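Local coordinates for protein homoaconitase large subunit (Methanocaldococcus jannaschii, PDB 4KP2) that forms the large subunit of a [4Fe-4S] hydro-lyase that interconverts (R)-homocitrate and homoisocitrate through cis-homoaconitate by dehydration and rehydration, at residues T52-T57 against V79-N84; I176-V181 against I210-E215; N316-G321 against K345-I350; E66-V71 against I162-E167; Q294-H299 against N405-G410. All coordinates share one frame; numbering follows the deposited sequence.

Interaction 1: residues T52-T57 against V79-N84; sequences THDGTT and VAFDHN
The imidazoles of His53 and His83 lie flat against each other in a face-to-face stack, with ring centroids 3.5 Å apart and planes only 7° from parallel. Beside them, the carboxylate of Asp54 binds the loop that follows strand 77-80. Its OD2 accepts twice from Asn84: the backbone N, 2.8 Å away, uses the syn lone pair, whereas ND2 reaches the same oxygen from above the carboxylate plane. Asn84 OD1 is bonded in turn to Asn88 ND2, which helps orient the amide. Asp54 OD1 takes the backbone N of His83 at 3.1 Å, and a weak, long bond from Asp82 N adds to this grip. Behind the carboxylate, Asp54 CB packs against Phe81 CD1 at 3.5 Å.

A second shell sets the rings. Asp82 OD1 lies in the plane of the His83 ring and receives a nearly straight bond from His83 ND1 at 2.8 Å, which fixes the turn of that imidazole. On the far side of the stack, Thr56 OG1 sits over the opposite face of His53, while Gly55 N donates to His53 ND1. Asp82 OD2 in turn accepts from Cys119 N.

The side chain of His83 comes within about 4 Å of the side chain of Cys383, a predicted ligand of the [4Fe-4S] cluster. The bonded and stacked network therefore probably holds the His83 imidazole in a defined position beside the cluster site, at the C-terminal ends of these parallel strands.

Interaction 2: residues I176-V181 against I210-E215; sequences IRVDIV and IEYGGE
From Ile176 opposite Ile210 to Asp179 opposite Gly213, the two backbones pair as parallel strands; the axes of 176-180 and 210-213 approach to 4.6 Å and are inclined by 22°. Four bonds alternate across the gap, from Glu211 N to Ile176 O, Val178 N to Glu211 O, Gly213 N to Val178 O and Ile180 N to Gly213 O.

On one face of the sheet Arg177 forms the centre of a salt-bridge network. Its chain bends at CG (chi2 77°), bringing the guanidinium back over the neighbouring strand. The grip on Asp179 is side-on: Arg177 NE lies 2.9 Å from Asp179 OD1 and NH2 2.8 Å from OD2. Arg177 NH1 meets Glu211 OE2 at 2.8 Å, a salt bridge whose hydrogen bond is bent and weak; Tyr280 OH also bonds to this oxygen. Gly213 CA lies 3.4 Å from Arg177 NH2, over a face of the guanidinium.

The other face is mainly apolar. Ile176 CG2 meets Ile210 CD1 at 3.6 Å, and Tyr212 CD1 lies alongside Val178 and Ile180.

Helix 189-200, the crossover of this beta-alpha-beta unit, packs on Val178, Ile180 and Tyr212, while strand 282-286 pairs with the other edge of strand 167-180.

Interaction 3: residues N316-G321 against K345-I350; sequences NQVFIG and KDVKLI
Gln317 and Lys348 extend from the same face of two parallel strands, their chains slanting across one another. With CG anti to the backbone N (chi1 -174°) and the chain stretched beyond it, Gln317 passes its CG over Lys348 O and CG, and Gln317 OE1 approaches Lys348 CE at 3.4 Å. Ile350 follows on this face: its CD1 comes up to Gln317 OE1 at 3.8 Å, while CG2 turns the other way, to Phe319 CD1. The amide of Gln317 is anchored elsewhere, through a bond from NE2 to Gly392 O.

On the reverse face Val318 is wedged between two partners. Its CG2 faces Val347 CG2, and CG1 touches Leu349 CD1 at 3.7 Å. Helix 424-433 covers Val318, and helix 328-338, which links the two strands, covers Leu349.

The backbones beneath are joined by four hydrogen bonds. Among them Ile350 N to Val318 O measures 2.8 Å and Ile320 N to Ile350 O 2.9 Å; Lys348 N to Asn316 O is longer, at 3.3 Å.

The two faces thus differ in chemistry. Val318 and Leu349 form a wholly apolar layer under helices, whereas the other face mixes aliphatic carbon with polar ends: there Lys348 and Ile350 pack on Pro87 and Pro86 of the second subunit, and the side chain of Phe319 lies about 5 Å from that of Cys386, a predicted cluster ligand.

Interaction 4: residues E66-V71 against I162-E167; sequences EMSDSV and IYATGE
Ser68 and Ala164 meet where the ends of two helices approach at the protein surface. Along the serine side chain, CB comes first and presses on Ala164 CB at 3.6 Å. OG, anti to the backbone N (chi1 178°), still grazes that methyl at 3.7 Å but spends its proton within its own turn: it donates to Ser70 O at 2.9 Å, in the carbonyl plane and on a lone pair. The hydroxyl thus closes the bend after helix 57-67 while its carbon side is left to the alanine.

A second carbon comes to the same methyl. Met67 folds at its last torsion (chi3 -60°), and CE touches Ala164 CB at 3.6 Å. Farther along, Val71 CA directs a CA-H...O contact at Tyr163 O, 3.2 Å away, next to a backbone hydrogen bond between Tyr163 and Trp72. The phenol of Tyr163 leads away from the segment 66-71, and its OH bonds to Thr52 OG1.

Ala164 is thus held by carbon contacts, from Met67, Ser68 and also Leu64 of helix 57-67. The Ser68 hydroxyl is engaged within the bend, and what joins segments 66-71 and 162-167 is van der Waals packing plus one CA-H...O contact, far from the cluster site.

Interaction 5: residues Q294-H299 against N405-G410; sequences QVAVPH and NRNFKG
Lys409 and His299 meet in a CH-pi contact. The lysine chain crosses the imidazole obliquely and, turning at CD (chi3 -58°), places Lys409 CE over one face, toward the rim, 3.8 Å from the centroid of the His299 ring and 15° off its normal. Pro298 CB covers the opposite face, so the ring is sandwiched between aliphatic groups. The Pro298-His299 peptide is modelled as cis.

The polar contacts centre on Asn407. Its ND2 gives a bent, weak hydrogen bond to Val297 O at 2.7 Å and another bond to His300 O, so this buried amide bridges two carbonyls of one turn.

Weaker backbone contacts complete the join. Phe408 CA points its hydrogen at His299 O, 3.2 Å away, and the same oxygen lies at the edge of the phenylalanine ring.

One amide and several C-H groups therefore attach the loop before strand 418-421 to the turn after strand 294-296. The lysine meets the ring through its methylenes rather than its ammonium, although the adjacent charge would probably polarise the CE hydrogens toward the ring.

Interactions 1 and 4 share helix 57-67 and touch: Thr52 OG1 and Tyr163 OH are 2.5 Å apart, a probable hydrogen bond, and their segments alternate along the chain. Interaction 2 follows in a separate mixed sheet, its centre about 32 Å from that of interaction 1. Interactions 3 and 5 belong to the later part of the chain, with centres about 16 Å apart; both segments of interaction 3 fall between those of interaction 5. Interactions 1, 2 and 3 each span one beta-alpha-beta unit, in three different sheets. Nearest atoms of interactions 1 and 3 are about 9 Å apart, and both approach predicted cluster cysteines, consistent with a cofactor site lying between two parallel sheets of the aconitase fold.

Interaction 1: residues T52-T57 against V79-N84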
# COMPACT_ATOMS: atom_id res chain seq x y z
N THR A 52 -0.85 -0.02 -22.73
CA THR A 52 0.09 0.86 -22.06
C THR A 52 -0.36 1.11 -20.62
O THR A 52 -1.56 1.17 -20.34
CB THR A 52 0.23 2.21 -22.78
OG1 THR A 52 -1.07 2.74 -23.07
CG2 THR A 52 1.00 2.04 -24.08
N HIS A 53 0.60 1.25 -19.71
CA HIS A 53 0.28 1.48 -18.30
C HIS A 53 0.46 2.95 -17.91
O HIS A 53 0.82 3.78 -18.74
CB HIS A 53 1.12 0.57 -17.40
CG HIS A 53 2.60 0.68 -17.63
ND1 HIS A 53 3.36 1.72 -17.12
CD2 HIS A 53 3.46 -0.11 -18.31
CE1 HIS A 53 4.62 1.56 -17.48
NE2 HIS A 53 4.71 0.46 -18.20
N ASP A 54 0.23 3.24 -16.63
CA ASP A 54 0.25 4.62 -16.13
C ASP A 54 1.58 5.33 -16.34
O ASP A 54 1.65 6.56 -16.30
CB ASP A 54 -0.14 4.65 -14.65
CG ASP A 54 0.76 3.78 -13.79
OD1 ASP A 54 1.19 2.71 -14.27
OD2 ASP A 54 1.04 4.17 -12.64
N GLY A 55 2.64 4.56 -16.56
CA GLY A 55 3.95 5.13 -16.78
C GLY A 55 4.26 5.37 -18.24
O GLY A 55 5.13 6.17 -18.58
N THR A 56 3.53 4.69 -19.12
CA THR A 56 3.79 4.78 -20.56
C THR A 56 2.59 5.29 -21.36
O THR A 56 2.75 5.73 -22.50
CB THR A 56 4.26 3.43 -21.13
OG1 THR A 56 3.33 2.40 -20.79
CG2 THR A 56 5.63 3.08 -20.58
N THR A 57 1.40 5.22 -20.77
CA THR A 57 0.20 5.75 -21.42
C THR A 57 0.28 7.26 -21.72
O THR A 57 -0.01 7.68 -22.84
CB THR A 57 -1.10 5.43 -20.64
OG1 THR A 57 -1.23 4.01 -20.48
CG2 THR A 57 -2.32 5.96 -21.38
N VAL A 79 -5.86 -0.23 -21.17
CA VAL A 79 -5.11 0.64 -20.28
C VAL A 79 -5.29 0.21 -18.83
O VAL A 79 -6.41 0.04 -18.36
CB VAL A 79 -5.55 2.11 -20.43
CG1 VAL A 79 -4.77 3.00 -19.47
CG2 VAL A 79 -5.35 2.58 -21.86
N ALA A 80 -4.17 0.03 -18.12
CA ALA A 80 -4.22 -0.42 -16.74
C ALA A 80 -3.17 0.28 -15.87
O ALA A 80 -1.98 0.30 -16.21
CB ALA A 80 -4.06 -1.93 -16.66
N PHE A 81 -3.61 0.84 -14.75
CA PHE A 81 -2.71 1.50 -13.82
C PHE A 81 -2.18 0.49 -12.81
O PHE A 81 -2.96 -0.21 -12.16
CB PHE A 81 -3.43 2.64 -13.08
CG PHE A 81 -3.91 3.74 -13.98
CD1 PHE A 81 -3.46 3.85 -15.29
CD2 PHE A 81 -4.82 4.67 -13.51
CE1 PHE A 81 -3.91 4.86 -16.11
CE2 PHE A 81 -5.28 5.69 -14.33
CZ PHE A 81 -4.82 5.78 -15.63
N ASP A 82 -0.86 0.42 -12.67
CA ASP A 82 -0.26 -0.57 -11.78
C ASP A 82 1.10 -0.14 -11.24
O ASP A 82 1.46 -0.48 -10.11
CB ASP A 82 -0.13 -1.92 -12.49
CG ASP A 82 0.80 -1.86 -13.69
OD1 ASP A 82 0.89 -0.79 -14.32
OD2 ASP A 82 1.43 -2.89 -13.99
N HIS A 83 1.86 0.61 -12.04
CA HIS A 83 3.21 1.00 -11.67
C HIS A 83 3.25 1.96 -10.48
O HIS A 83 4.08 1.80 -9.58
CB HIS A 83 3.93 1.63 -12.86
CG HIS A 83 4.47 0.63 -13.83
ND1 HIS A 83 3.69 -0.34 -14.42
CD2 HIS A 83 5.72 0.44 -14.32
CE1 HIS A 83 4.43 -1.08 -15.23
NE2 HIS A 83 5.67 -0.62 -15.18
N ASN A 84 2.35 2.94 -10.48
CA ASN A 84 2.35 3.96 -9.44
C ASN A 84 0.99 4.09 -8.76
O ASN A 84 0.37 5.15 -8.79
CB ASN A 84 2.77 5.31 -10.03
CG ASN A 84 4.12 5.25 -10.71
OD1 ASN A 84 5.15 5.50 -10.09
ND2 ASN A 84 4.11 4.93 -12.00

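Interaction 2: residues I176-V181 against I210-E215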
# COMPACT_ATOMS: atom_id res chain seq x y z
N ILE A 176 15.88 -19.35 -30.42
CA ILE A 176 16.67 -20.23 -29.57
C ILE A 176 15.72 -21.16 -28.82
O ILE A 176 15.01 -20.75 -27.90
CB ILE A 176 17.58 -19.44 -28.61
CG1 ILE A 176 18.04 -20.31 -27.44
CG2 ILE A 176 16.87 -18.19 -28.11
CD1 ILE A 176 19.03 -21.38 -27.82
N ARG A 177 15.71 -22.43 -29.23
CA ARG A 177 14.83 -23.42 -28.63
C ARG A 177 15.36 -23.87 -27.28
O ARG A 177 16.52 -24.23 -27.15
CB ARG A 177 14.69 -24.63 -29.56
CG ARG A 177 14.06 -25.84 -28.92
CD ARG A 177 12.56 -25.71 -28.80
NE ARG A 177 11.96 -26.91 -28.22
CZ ARG A 177 10.66 -27.18 -28.23
NH1 ARG A 177 9.81 -26.34 -28.79
NH2 ARG A 177 10.22 -28.31 -27.68
N VAL A 178 14.49 -23.83 -26.27
CA VAL A 178 14.87 -24.25 -24.93
C VAL A 178 13.99 -25.41 -24.45
O VAL A 178 12.87 -25.21 -24.00
CB VAL A 178 14.77 -23.09 -23.92
CG1 VAL A 178 15.21 -23.54 -22.54
CG2 VAL A 178 15.61 -21.92 -24.39
N ASP A 179 14.52 -26.62 -24.58
CA ASP A 179 13.82 -27.81 -24.09
C ASP A 179 14.14 -28.05 -22.63
O ASP A 179 15.30 -28.14 -22.24
CB ASP A 179 14.20 -29.04 -24.92
CG ASP A 179 13.53 -29.06 -26.28
OD1 ASP A 179 14.15 -28.56 -27.25
OD2 ASP A 179 12.40 -29.57 -26.39
N ILE A 180 13.10 -28.15 -21.81
CA ILE A 180 13.27 -28.41 -20.39
C ILE A 180 12.70 -29.78 -20.02
O ILE A 180 11.49 -29.98 -20.04
CB ILE A 180 12.59 -27.33 -19.53
CG1 ILE A 180 13.03 -25.94 -19.99
CG2 ILE A 180 12.90 -27.53 -18.06
CD1 ILE A 180 12.41 -24.81 -19.21
N VAL A 181 13.59 -30.71 -19.70
CA VAL A 181 13.19 -32.07 -19.39
C VAL A 181 13.70 -32.51 -18.02
O VAL A 181 14.60 -31.89 -17.46
CB VAL A 181 13.69 -33.07 -20.45
CG1 VAL A 181 13.04 -32.78 -21.80
CG2 VAL A 181 15.20 -33.01 -20.55
N ILE A 210 12.53 -16.71 -27.64
CA ILE A 210 12.71 -17.88 -26.79
C ILE A 210 11.54 -18.84 -26.95
O ILE A 210 10.38 -18.46 -26.80
CB ILE A 210 12.82 -17.49 -25.31
CG1 ILE A 210 13.76 -16.30 -25.12
CG2 ILE A 210 13.29 -18.68 -24.49
CD1 ILE A 210 15.21 -16.64 -25.31
N GLU A 211 11.84 -20.10 -27.25
CA GLU A 211 10.81 -21.12 -27.39
C GLU A 211 10.99 -22.23 -26.36
O GLU A 211 11.88 -23.08 -26.50
CB GLU A 211 10.81 -21.70 -28.80
CG GLU A 211 9.77 -22.79 -29.03
CD GLU A 211 9.70 -23.24 -30.47
OE1 GLU A 211 10.15 -22.47 -31.35
OE2 GLU A 211 9.21 -24.36 -30.72
N TYR A 212 10.16 -22.22 -25.33
CA TYR A 212 10.23 -23.23 -24.28
C TYR A 212 9.46 -24.49 -24.67
O TYR A 212 8.35 -24.41 -25.20
CB TYR A 212 9.68 -22.69 -22.96
CG TYR A 212 10.44 -21.50 -22.41
CD1 TYR A 212 11.63 -21.67 -21.71
CD2 TYR A 212 9.97 -20.21 -22.59
CE1 TYR A 212 12.32 -20.59 -21.20
CE2 TYR A 212 10.65 -19.12 -22.10
CZ TYR A 212 11.83 -19.31 -21.40
OH TYR A 212 12.51 -18.22 -20.90
N GLY A 213 10.06 -25.64 -24.41
CA GLY A 213 9.42 -26.91 -24.69
C GLY A 213 9.93 -27.99 -23.75
O GLY A 213 10.72 -27.72 -22.85
N GLY A 214 9.46 -29.22 -23.95
CA GLY A 214 9.89 -30.33 -23.12
C GLY A 214 8.80 -30.80 -22.18
O GLY A 214 7.75 -30.17 -22.06
N GLU A 215 9.07 -31.91 -21.50
CA GLU A 215 8.10 -32.53 -20.60
C GLU A 215 7.75 -31.65 -19.40
O GLU A 215 6.63 -31.69 -18.90
CB GLU A 215 8.61 -33.89 -20.13
CG GLU A 215 9.98 -33.84 -19.47
CD GLU A 215 10.58 -35.22 -19.27
OE1 GLU A 215 11.63 -35.33 -18.60
OE2 GLU A 215 10.01 -36.20 -19.79

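Interaction 3: residues N316-G321 against K345-I350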
# COMPACT_ATOMS: atom_id res chain seq x y z
N ASN A 316 17.64 -7.48 4.47
CA ASN A 316 16.98 -6.45 5.26
C ASN A 316 15.54 -6.22 4.83
O ASN A 316 14.76 -5.59 5.54
CB ASN A 316 17.76 -5.14 5.20
CG ASN A 316 19.24 -5.33 5.49
OD1 ASN A 316 20.09 -5.03 4.66
ND2 ASN A 316 19.55 -5.83 6.68
N GLN A 317 15.19 -6.73 3.65
CA GLN A 317 13.84 -6.58 3.12
C GLN A 317 13.50 -7.72 2.18
O GLN A 317 14.37 -8.25 1.48
CB GLN A 317 13.70 -5.23 2.40
CG GLN A 317 12.28 -4.91 1.93
CD GLN A 317 12.18 -3.58 1.23
OE1 GLN A 317 11.86 -2.56 1.85
NE2 GLN A 317 12.45 -3.57 -0.07
N VAL A 318 12.23 -8.13 2.16
CA VAL A 318 11.78 -9.18 1.26
C VAL A 318 10.50 -8.77 0.56
O VAL A 318 9.51 -8.42 1.21
CB VAL A 318 11.54 -10.51 2.00
CG1 VAL A 318 10.95 -11.54 1.06
CG2 VAL A 318 12.83 -11.02 2.62
N PHE A 319 10.51 -8.80 -0.77
CA PHE A 319 9.32 -8.48 -1.54
C PHE A 319 8.76 -9.71 -2.26
O PHE A 319 9.51 -10.46 -2.89
CB PHE A 319 9.59 -7.37 -2.54
CG PHE A 319 8.47 -7.14 -3.51
CD1 PHE A 319 7.23 -6.71 -3.07
CD2 PHE A 319 8.65 -7.37 -4.87
CE1 PHE A 319 6.19 -6.51 -3.95
CE2 PHE A 319 7.61 -7.16 -5.76
CZ PHE A 319 6.38 -6.73 -5.30
N ILE A 320 7.45 -9.90 -2.15
CA ILE A 320 6.79 -11.02 -2.80
C ILE A 320 5.55 -10.55 -3.55
O ILE A 320 4.57 -10.11 -2.93
CB ILE A 320 6.36 -12.09 -1.78
CG1 ILE A 320 7.58 -12.66 -1.05
CG2 ILE A 320 5.58 -13.20 -2.47
CD1 ILE A 320 7.23 -13.71 -0.02
N GLY A 321 5.58 -10.64 -4.87
CA GLY A 321 4.40 -10.36 -5.67
C GLY A 321 4.58 -9.41 -6.83
O GLY A 321 4.11 -8.27 -6.79
N LYS A 345 12.92 -9.86 12.92
CA LYS A 345 12.88 -8.48 13.38
C LYS A 345 13.56 -7.47 12.45
O LYS A 345 13.01 -6.40 12.18
CB LYS A 345 13.48 -8.37 14.78
CG LYS A 345 13.48 -6.96 15.36
CD LYS A 345 14.10 -6.93 16.74
CE LYS A 345 15.52 -7.46 16.72
NZ LYS A 345 16.40 -6.68 15.80
N ASP A 346 14.74 -7.81 11.96
CA ASP A 346 15.55 -6.87 11.18
C ASP A 346 15.21 -6.86 9.69
O ASP A 346 15.93 -6.27 8.89
CB ASP A 346 17.04 -7.15 11.38
CG ASP A 346 17.48 -6.92 12.81
OD1 ASP A 346 17.05 -5.91 13.42
OD2 ASP A 346 18.26 -7.75 13.34
N VAL A 347 14.11 -7.51 9.33
CA VAL A 347 13.67 -7.53 7.93
C VAL A 347 12.18 -7.21 7.79
O VAL A 347 11.34 -7.76 8.50
CB VAL A 347 14.00 -8.88 7.25
CG1 VAL A 347 13.99 -10.00 8.26
CG2 VAL A 347 13.04 -9.17 6.10
N LYS A 348 11.87 -6.29 6.88
CA LYS A 348 10.50 -5.91 6.60
C LYS A 348 9.96 -6.64 5.37
O LYS A 348 10.58 -6.61 4.31
CB LYS A 348 10.40 -4.39 6.42
CG LYS A 348 11.51 -3.81 5.57
CD LYS A 348 11.59 -2.30 5.72
CE LYS A 348 12.80 -1.74 4.98
NZ LYS A 348 12.98 -0.29 5.24
N LEU A 349 8.83 -7.30 5.53
CA LEU A 349 8.24 -8.08 4.45
C LEU A 349 7.14 -7.30 3.73
O LEU A 349 6.23 -6.76 4.36
CB LEU A 349 7.68 -9.40 4.98
CG LEU A 349 6.93 -10.28 3.98
CD1 LEU A 349 7.83 -10.65 2.81
CD2 LEU A 349 6.40 -11.53 4.67
N ILE A 350 7.22 -7.26 2.40
CA ILE A 350 6.23 -6.58 1.59
C ILE A 350 5.53 -7.56 0.65
O ILE A 350 6.19 -8.24 -0.14
CB ILE A 350 6.86 -5.45 0.76
CG1 ILE A 350 7.58 -4.45 1.67
CG2 ILE A 350 5.81 -4.75 -0.08
CD1 ILE A 350 8.28 -3.34 0.93

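Interaction 4: residues E66-V71 against I162-E167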
# COMPACT_ATOMS: atom_id res chain seq x y z
N GLU A 66 0.85 14.31 -31.63
CA GLU A 66 1.72 15.01 -32.57
C GLU A 66 1.50 14.53 -34.00
O GLU A 66 1.71 15.27 -34.95
CB GLU A 66 3.18 14.82 -32.18
CG GLU A 66 3.56 15.45 -30.85
CD GLU A 66 3.63 16.96 -30.91
OE1 GLU A 66 3.73 17.51 -32.03
OE2 GLU A 66 3.59 17.61 -29.84
N MET A 67 1.08 13.27 -34.14
CA MET A 67 0.95 12.66 -35.46
C MET A 67 -0.50 12.40 -35.86
O MET A 67 -0.93 12.80 -36.94
CB MET A 67 1.75 11.36 -35.51
CG MET A 67 1.66 10.52 -34.24
SD MET A 67 2.03 8.79 -34.53
CE MET A 67 0.76 8.39 -35.73
N SER A 68 -1.24 11.73 -34.98
CA SER A 68 -2.60 11.32 -35.30
C SER A 68 -3.63 12.07 -34.46
O SER A 68 -3.29 12.81 -33.55
CB SER A 68 -2.77 9.81 -35.11
OG SER A 68 -4.10 9.41 -35.37
N ASP A 69 -4.90 11.85 -34.80
CA ASP A 69 -6.00 12.51 -34.11
C ASP A 69 -7.08 11.50 -33.75
O ASP A 69 -8.19 11.88 -33.35
CB ASP A 69 -6.57 13.63 -34.98
CG ASP A 69 -6.87 13.16 -36.40
OD1 ASP A 69 -6.18 12.25 -36.88
OD2 ASP A 69 -7.79 13.72 -37.02
N SER A 70 -6.75 10.22 -33.88
CA SER A 70 -7.70 9.16 -33.59
C SER A 70 -6.99 7.83 -33.38
O SER A 70 -5.92 7.59 -33.93
CB SER A 70 -8.71 9.02 -34.74
OG SER A 70 -8.05 8.66 -35.94
N VAL A 71 -7.59 6.97 -32.57
CA VAL A 71 -7.09 5.61 -32.40
C VAL A 71 -7.78 4.70 -33.40
O VAL A 71 -8.90 4.98 -33.84
CB VAL A 71 -7.33 5.08 -30.97
CG1 VAL A 71 -6.52 5.89 -29.97
CG2 VAL A 71 -8.81 5.12 -30.62
N ILE A 162 1.31 2.39 -33.26
CA ILE A 162 0.40 1.25 -33.23
C ILE A 162 -1.01 1.69 -32.84
O ILE A 162 -2.00 1.20 -33.39
CB ILE A 162 0.91 0.17 -32.27
CG1 ILE A 162 2.18 -0.47 -32.83
CG2 ILE A 162 -0.15 -0.89 -32.02
CD1 ILE A 162 2.76 -1.56 -31.96
N TYR A 163 -1.10 2.63 -31.90
CA TYR A 163 -2.38 3.17 -31.46
C TYR A 163 -3.13 3.85 -32.60
O TYR A 163 -4.36 3.93 -32.59
CB TYR A 163 -2.19 4.16 -30.31
CG TYR A 163 -2.15 3.52 -28.94
CD1 TYR A 163 -2.49 2.18 -28.76
CD2 TYR A 163 -1.79 4.26 -27.82
CE1 TYR A 163 -2.46 1.60 -27.51
CE2 TYR A 163 -1.76 3.68 -26.57
CZ TYR A 163 -2.09 2.35 -26.42
OH TYR A 163 -2.06 1.77 -25.17
N ALA A 164 -2.39 4.34 -33.59
CA ALA A 164 -2.98 5.12 -34.67
C ALA A 164 -3.31 4.29 -35.91
O ALA A 164 -4.32 4.55 -36.58
CB ALA A 164 -2.08 6.28 -35.04
N THR A 165 -2.47 3.31 -36.22
CA THR A 165 -2.63 2.53 -37.44
C THR A 165 -3.10 1.11 -37.17
O THR A 165 -3.72 0.48 -38.03
CB THR A 165 -1.32 2.48 -38.25
OG1 THR A 165 -0.29 1.85 -37.47
CG2 THR A 165 -0.86 3.89 -38.62
N GLY A 166 -2.79 0.59 -35.99
CA GLY A 166 -3.14 -0.77 -35.64
C GLY A 166 -2.19 -1.77 -36.26
O GLY A 166 -2.43 -2.98 -36.24
N GLU A 167 -1.10 -1.25 -36.82
CA GLU A 167 -0.10 -2.07 -37.47
C GLU A 167 1.29 -1.64 -37.03
O GLU A 167 1.48 -0.51 -36.57
CB GLU A 167 -0.21 -1.94 -38.99
CG GLU A 167 -1.54 -2.41 -39.57
CD GLU A 167 -1.74 -1.97 -41.00
OE1 GLU A 167 -1.05 -1.02 -41.44
OE2 GLU A 167 -2.59 -2.57 -41.70

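Interaction 5: residues Q294-H299 against N405-G410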
# COMPACT_ATOMS: atom_id res chain seq x y z
N GLN A 294 17.35 -21.90 -6.92
CA GLN A 294 18.16 -20.84 -7.53
C GLN A 294 17.90 -19.45 -6.96
O GLN A 294 16.76 -19.01 -6.85
CB GLN A 294 17.92 -20.83 -9.05
CG GLN A 294 18.12 -22.19 -9.72
CD GLN A 294 19.54 -22.70 -9.62
OE1 GLN A 294 20.44 -22.20 -10.30
NE2 GLN A 294 19.76 -23.70 -8.77
N VAL A 295 18.98 -18.77 -6.59
CA VAL A 295 18.93 -17.39 -6.12
C VAL A 295 19.92 -16.50 -6.88
O VAL A 295 21.13 -16.71 -6.80
CB VAL A 295 19.22 -17.28 -4.62
CG1 VAL A 295 19.34 -15.82 -4.20
CG2 VAL A 295 18.15 -18.00 -3.81
N ALA A 296 19.41 -15.51 -7.61
CA ALA A 296 20.25 -14.62 -8.40
C ALA A 296 20.90 -13.53 -7.54
O ALA A 296 20.23 -12.86 -6.76
CB ALA A 296 19.46 -14.00 -9.53
N VAL A 297 22.21 -13.36 -7.71
CA VAL A 297 22.97 -12.39 -6.93
C VAL A 297 23.20 -11.09 -7.72
O VAL A 297 23.15 -11.10 -8.96
CB VAL A 297 24.33 -12.98 -6.48
CG1 VAL A 297 24.11 -14.30 -5.77
CG2 VAL A 297 25.27 -13.15 -7.66
N PRO A 298 23.43 -9.97 -7.01
CA PRO A 298 23.72 -8.68 -7.65
C PRO A 298 24.88 -8.75 -8.64
O PRO A 298 25.80 -9.53 -8.42
CB PRO A 298 24.10 -7.80 -6.46
CG PRO A 298 23.35 -8.36 -5.32
CD PRO A 298 23.30 -9.84 -5.55
N HIS A 299 24.84 -7.94 -9.69
CA HIS A 299 23.74 -7.01 -9.93
C HIS A 299 23.04 -7.29 -11.26
O HIS A 299 22.61 -6.36 -11.94
CB HIS A 299 24.24 -5.56 -9.91
CG HIS A 299 24.84 -5.14 -8.61
ND1 HIS A 299 24.10 -4.55 -7.61
CD2 HIS A 299 26.10 -5.23 -8.13
CE1 HIS A 299 24.88 -4.28 -6.58
NE2 HIS A 299 26.10 -4.69 -6.87
N ASN A 405 11.98 -9.55 -11.44
CA ASN A 405 12.83 -10.02 -12.52
C ASN A 405 14.06 -9.14 -12.76
O ASN A 405 14.97 -9.53 -13.49
CB ASN A 405 12.02 -10.16 -13.81
CG ASN A 405 11.08 -8.99 -14.03
OD1 ASN A 405 11.35 -7.87 -13.61
ND2 ASN A 405 9.95 -9.26 -14.69
N ARG A 406 14.08 -7.96 -12.15
CA ARG A 406 15.22 -7.06 -12.28
C ARG A 406 16.17 -7.18 -11.09
O ARG A 406 15.75 -7.45 -9.97
CB ARG A 406 14.77 -5.62 -12.46
CG ARG A 406 14.75 -5.15 -13.91
CD ARG A 406 13.52 -5.65 -14.64
NE ARG A 406 12.33 -4.91 -14.26
CZ ARG A 406 11.94 -3.78 -14.85
NH1 ARG A 406 12.66 -3.26 -15.84
NH2 ARG A 406 10.84 -3.16 -14.44
N ASN A 407 17.46 -6.96 -11.35
CA ASN A 407 18.49 -7.18 -10.35
C ASN A 407 19.57 -6.10 -10.41
O ASN A 407 20.56 -6.15 -9.68
CB ASN A 407 19.12 -8.56 -10.56
CG ASN A 407 19.96 -9.01 -9.39
OD1 ASN A 407 19.83 -8.49 -8.28
ND2 ASN A 407 20.83 -9.99 -9.62
N PHE A 408 19.35 -5.12 -11.27
CA PHE A 408 20.36 -4.11 -11.58
C PHE A 408 20.73 -3.21 -10.39
O PHE A 408 19.95 -3.04 -9.45
CB PHE A 408 19.91 -3.27 -12.77
CG PHE A 408 19.56 -4.09 -13.98
CD1 PHE A 408 20.33 -5.19 -14.33
CD2 PHE A 408 18.45 -3.78 -14.75
CE1 PHE A 408 20.01 -5.95 -15.44
CE2 PHE A 408 18.12 -4.54 -15.85
CZ PHE A 408 18.90 -5.63 -16.20
N LYS A 409 21.94 -2.65 -10.46
CA LYS A 409 22.48 -1.84 -9.37
C LYS A 409 21.70 -0.55 -9.15
O LYS A 409 21.59 0.28 -10.05
CB LYS A 409 23.95 -1.53 -9.65
CG LYS A 409 24.66 -0.81 -8.51
CD LYS A 409 26.12 -0.54 -8.86
CE LYS A 409 26.86 -1.82 -9.18
NZ LYS A 409 28.28 -1.57 -9.56
N GLY A 410 21.16 -0.39 -7.95
CA GLY A 410 20.41 0.80 -7.60
C GLY A 410 19.02 0.82 -8.20
O GLY A 410 18.49 1.88 -8.53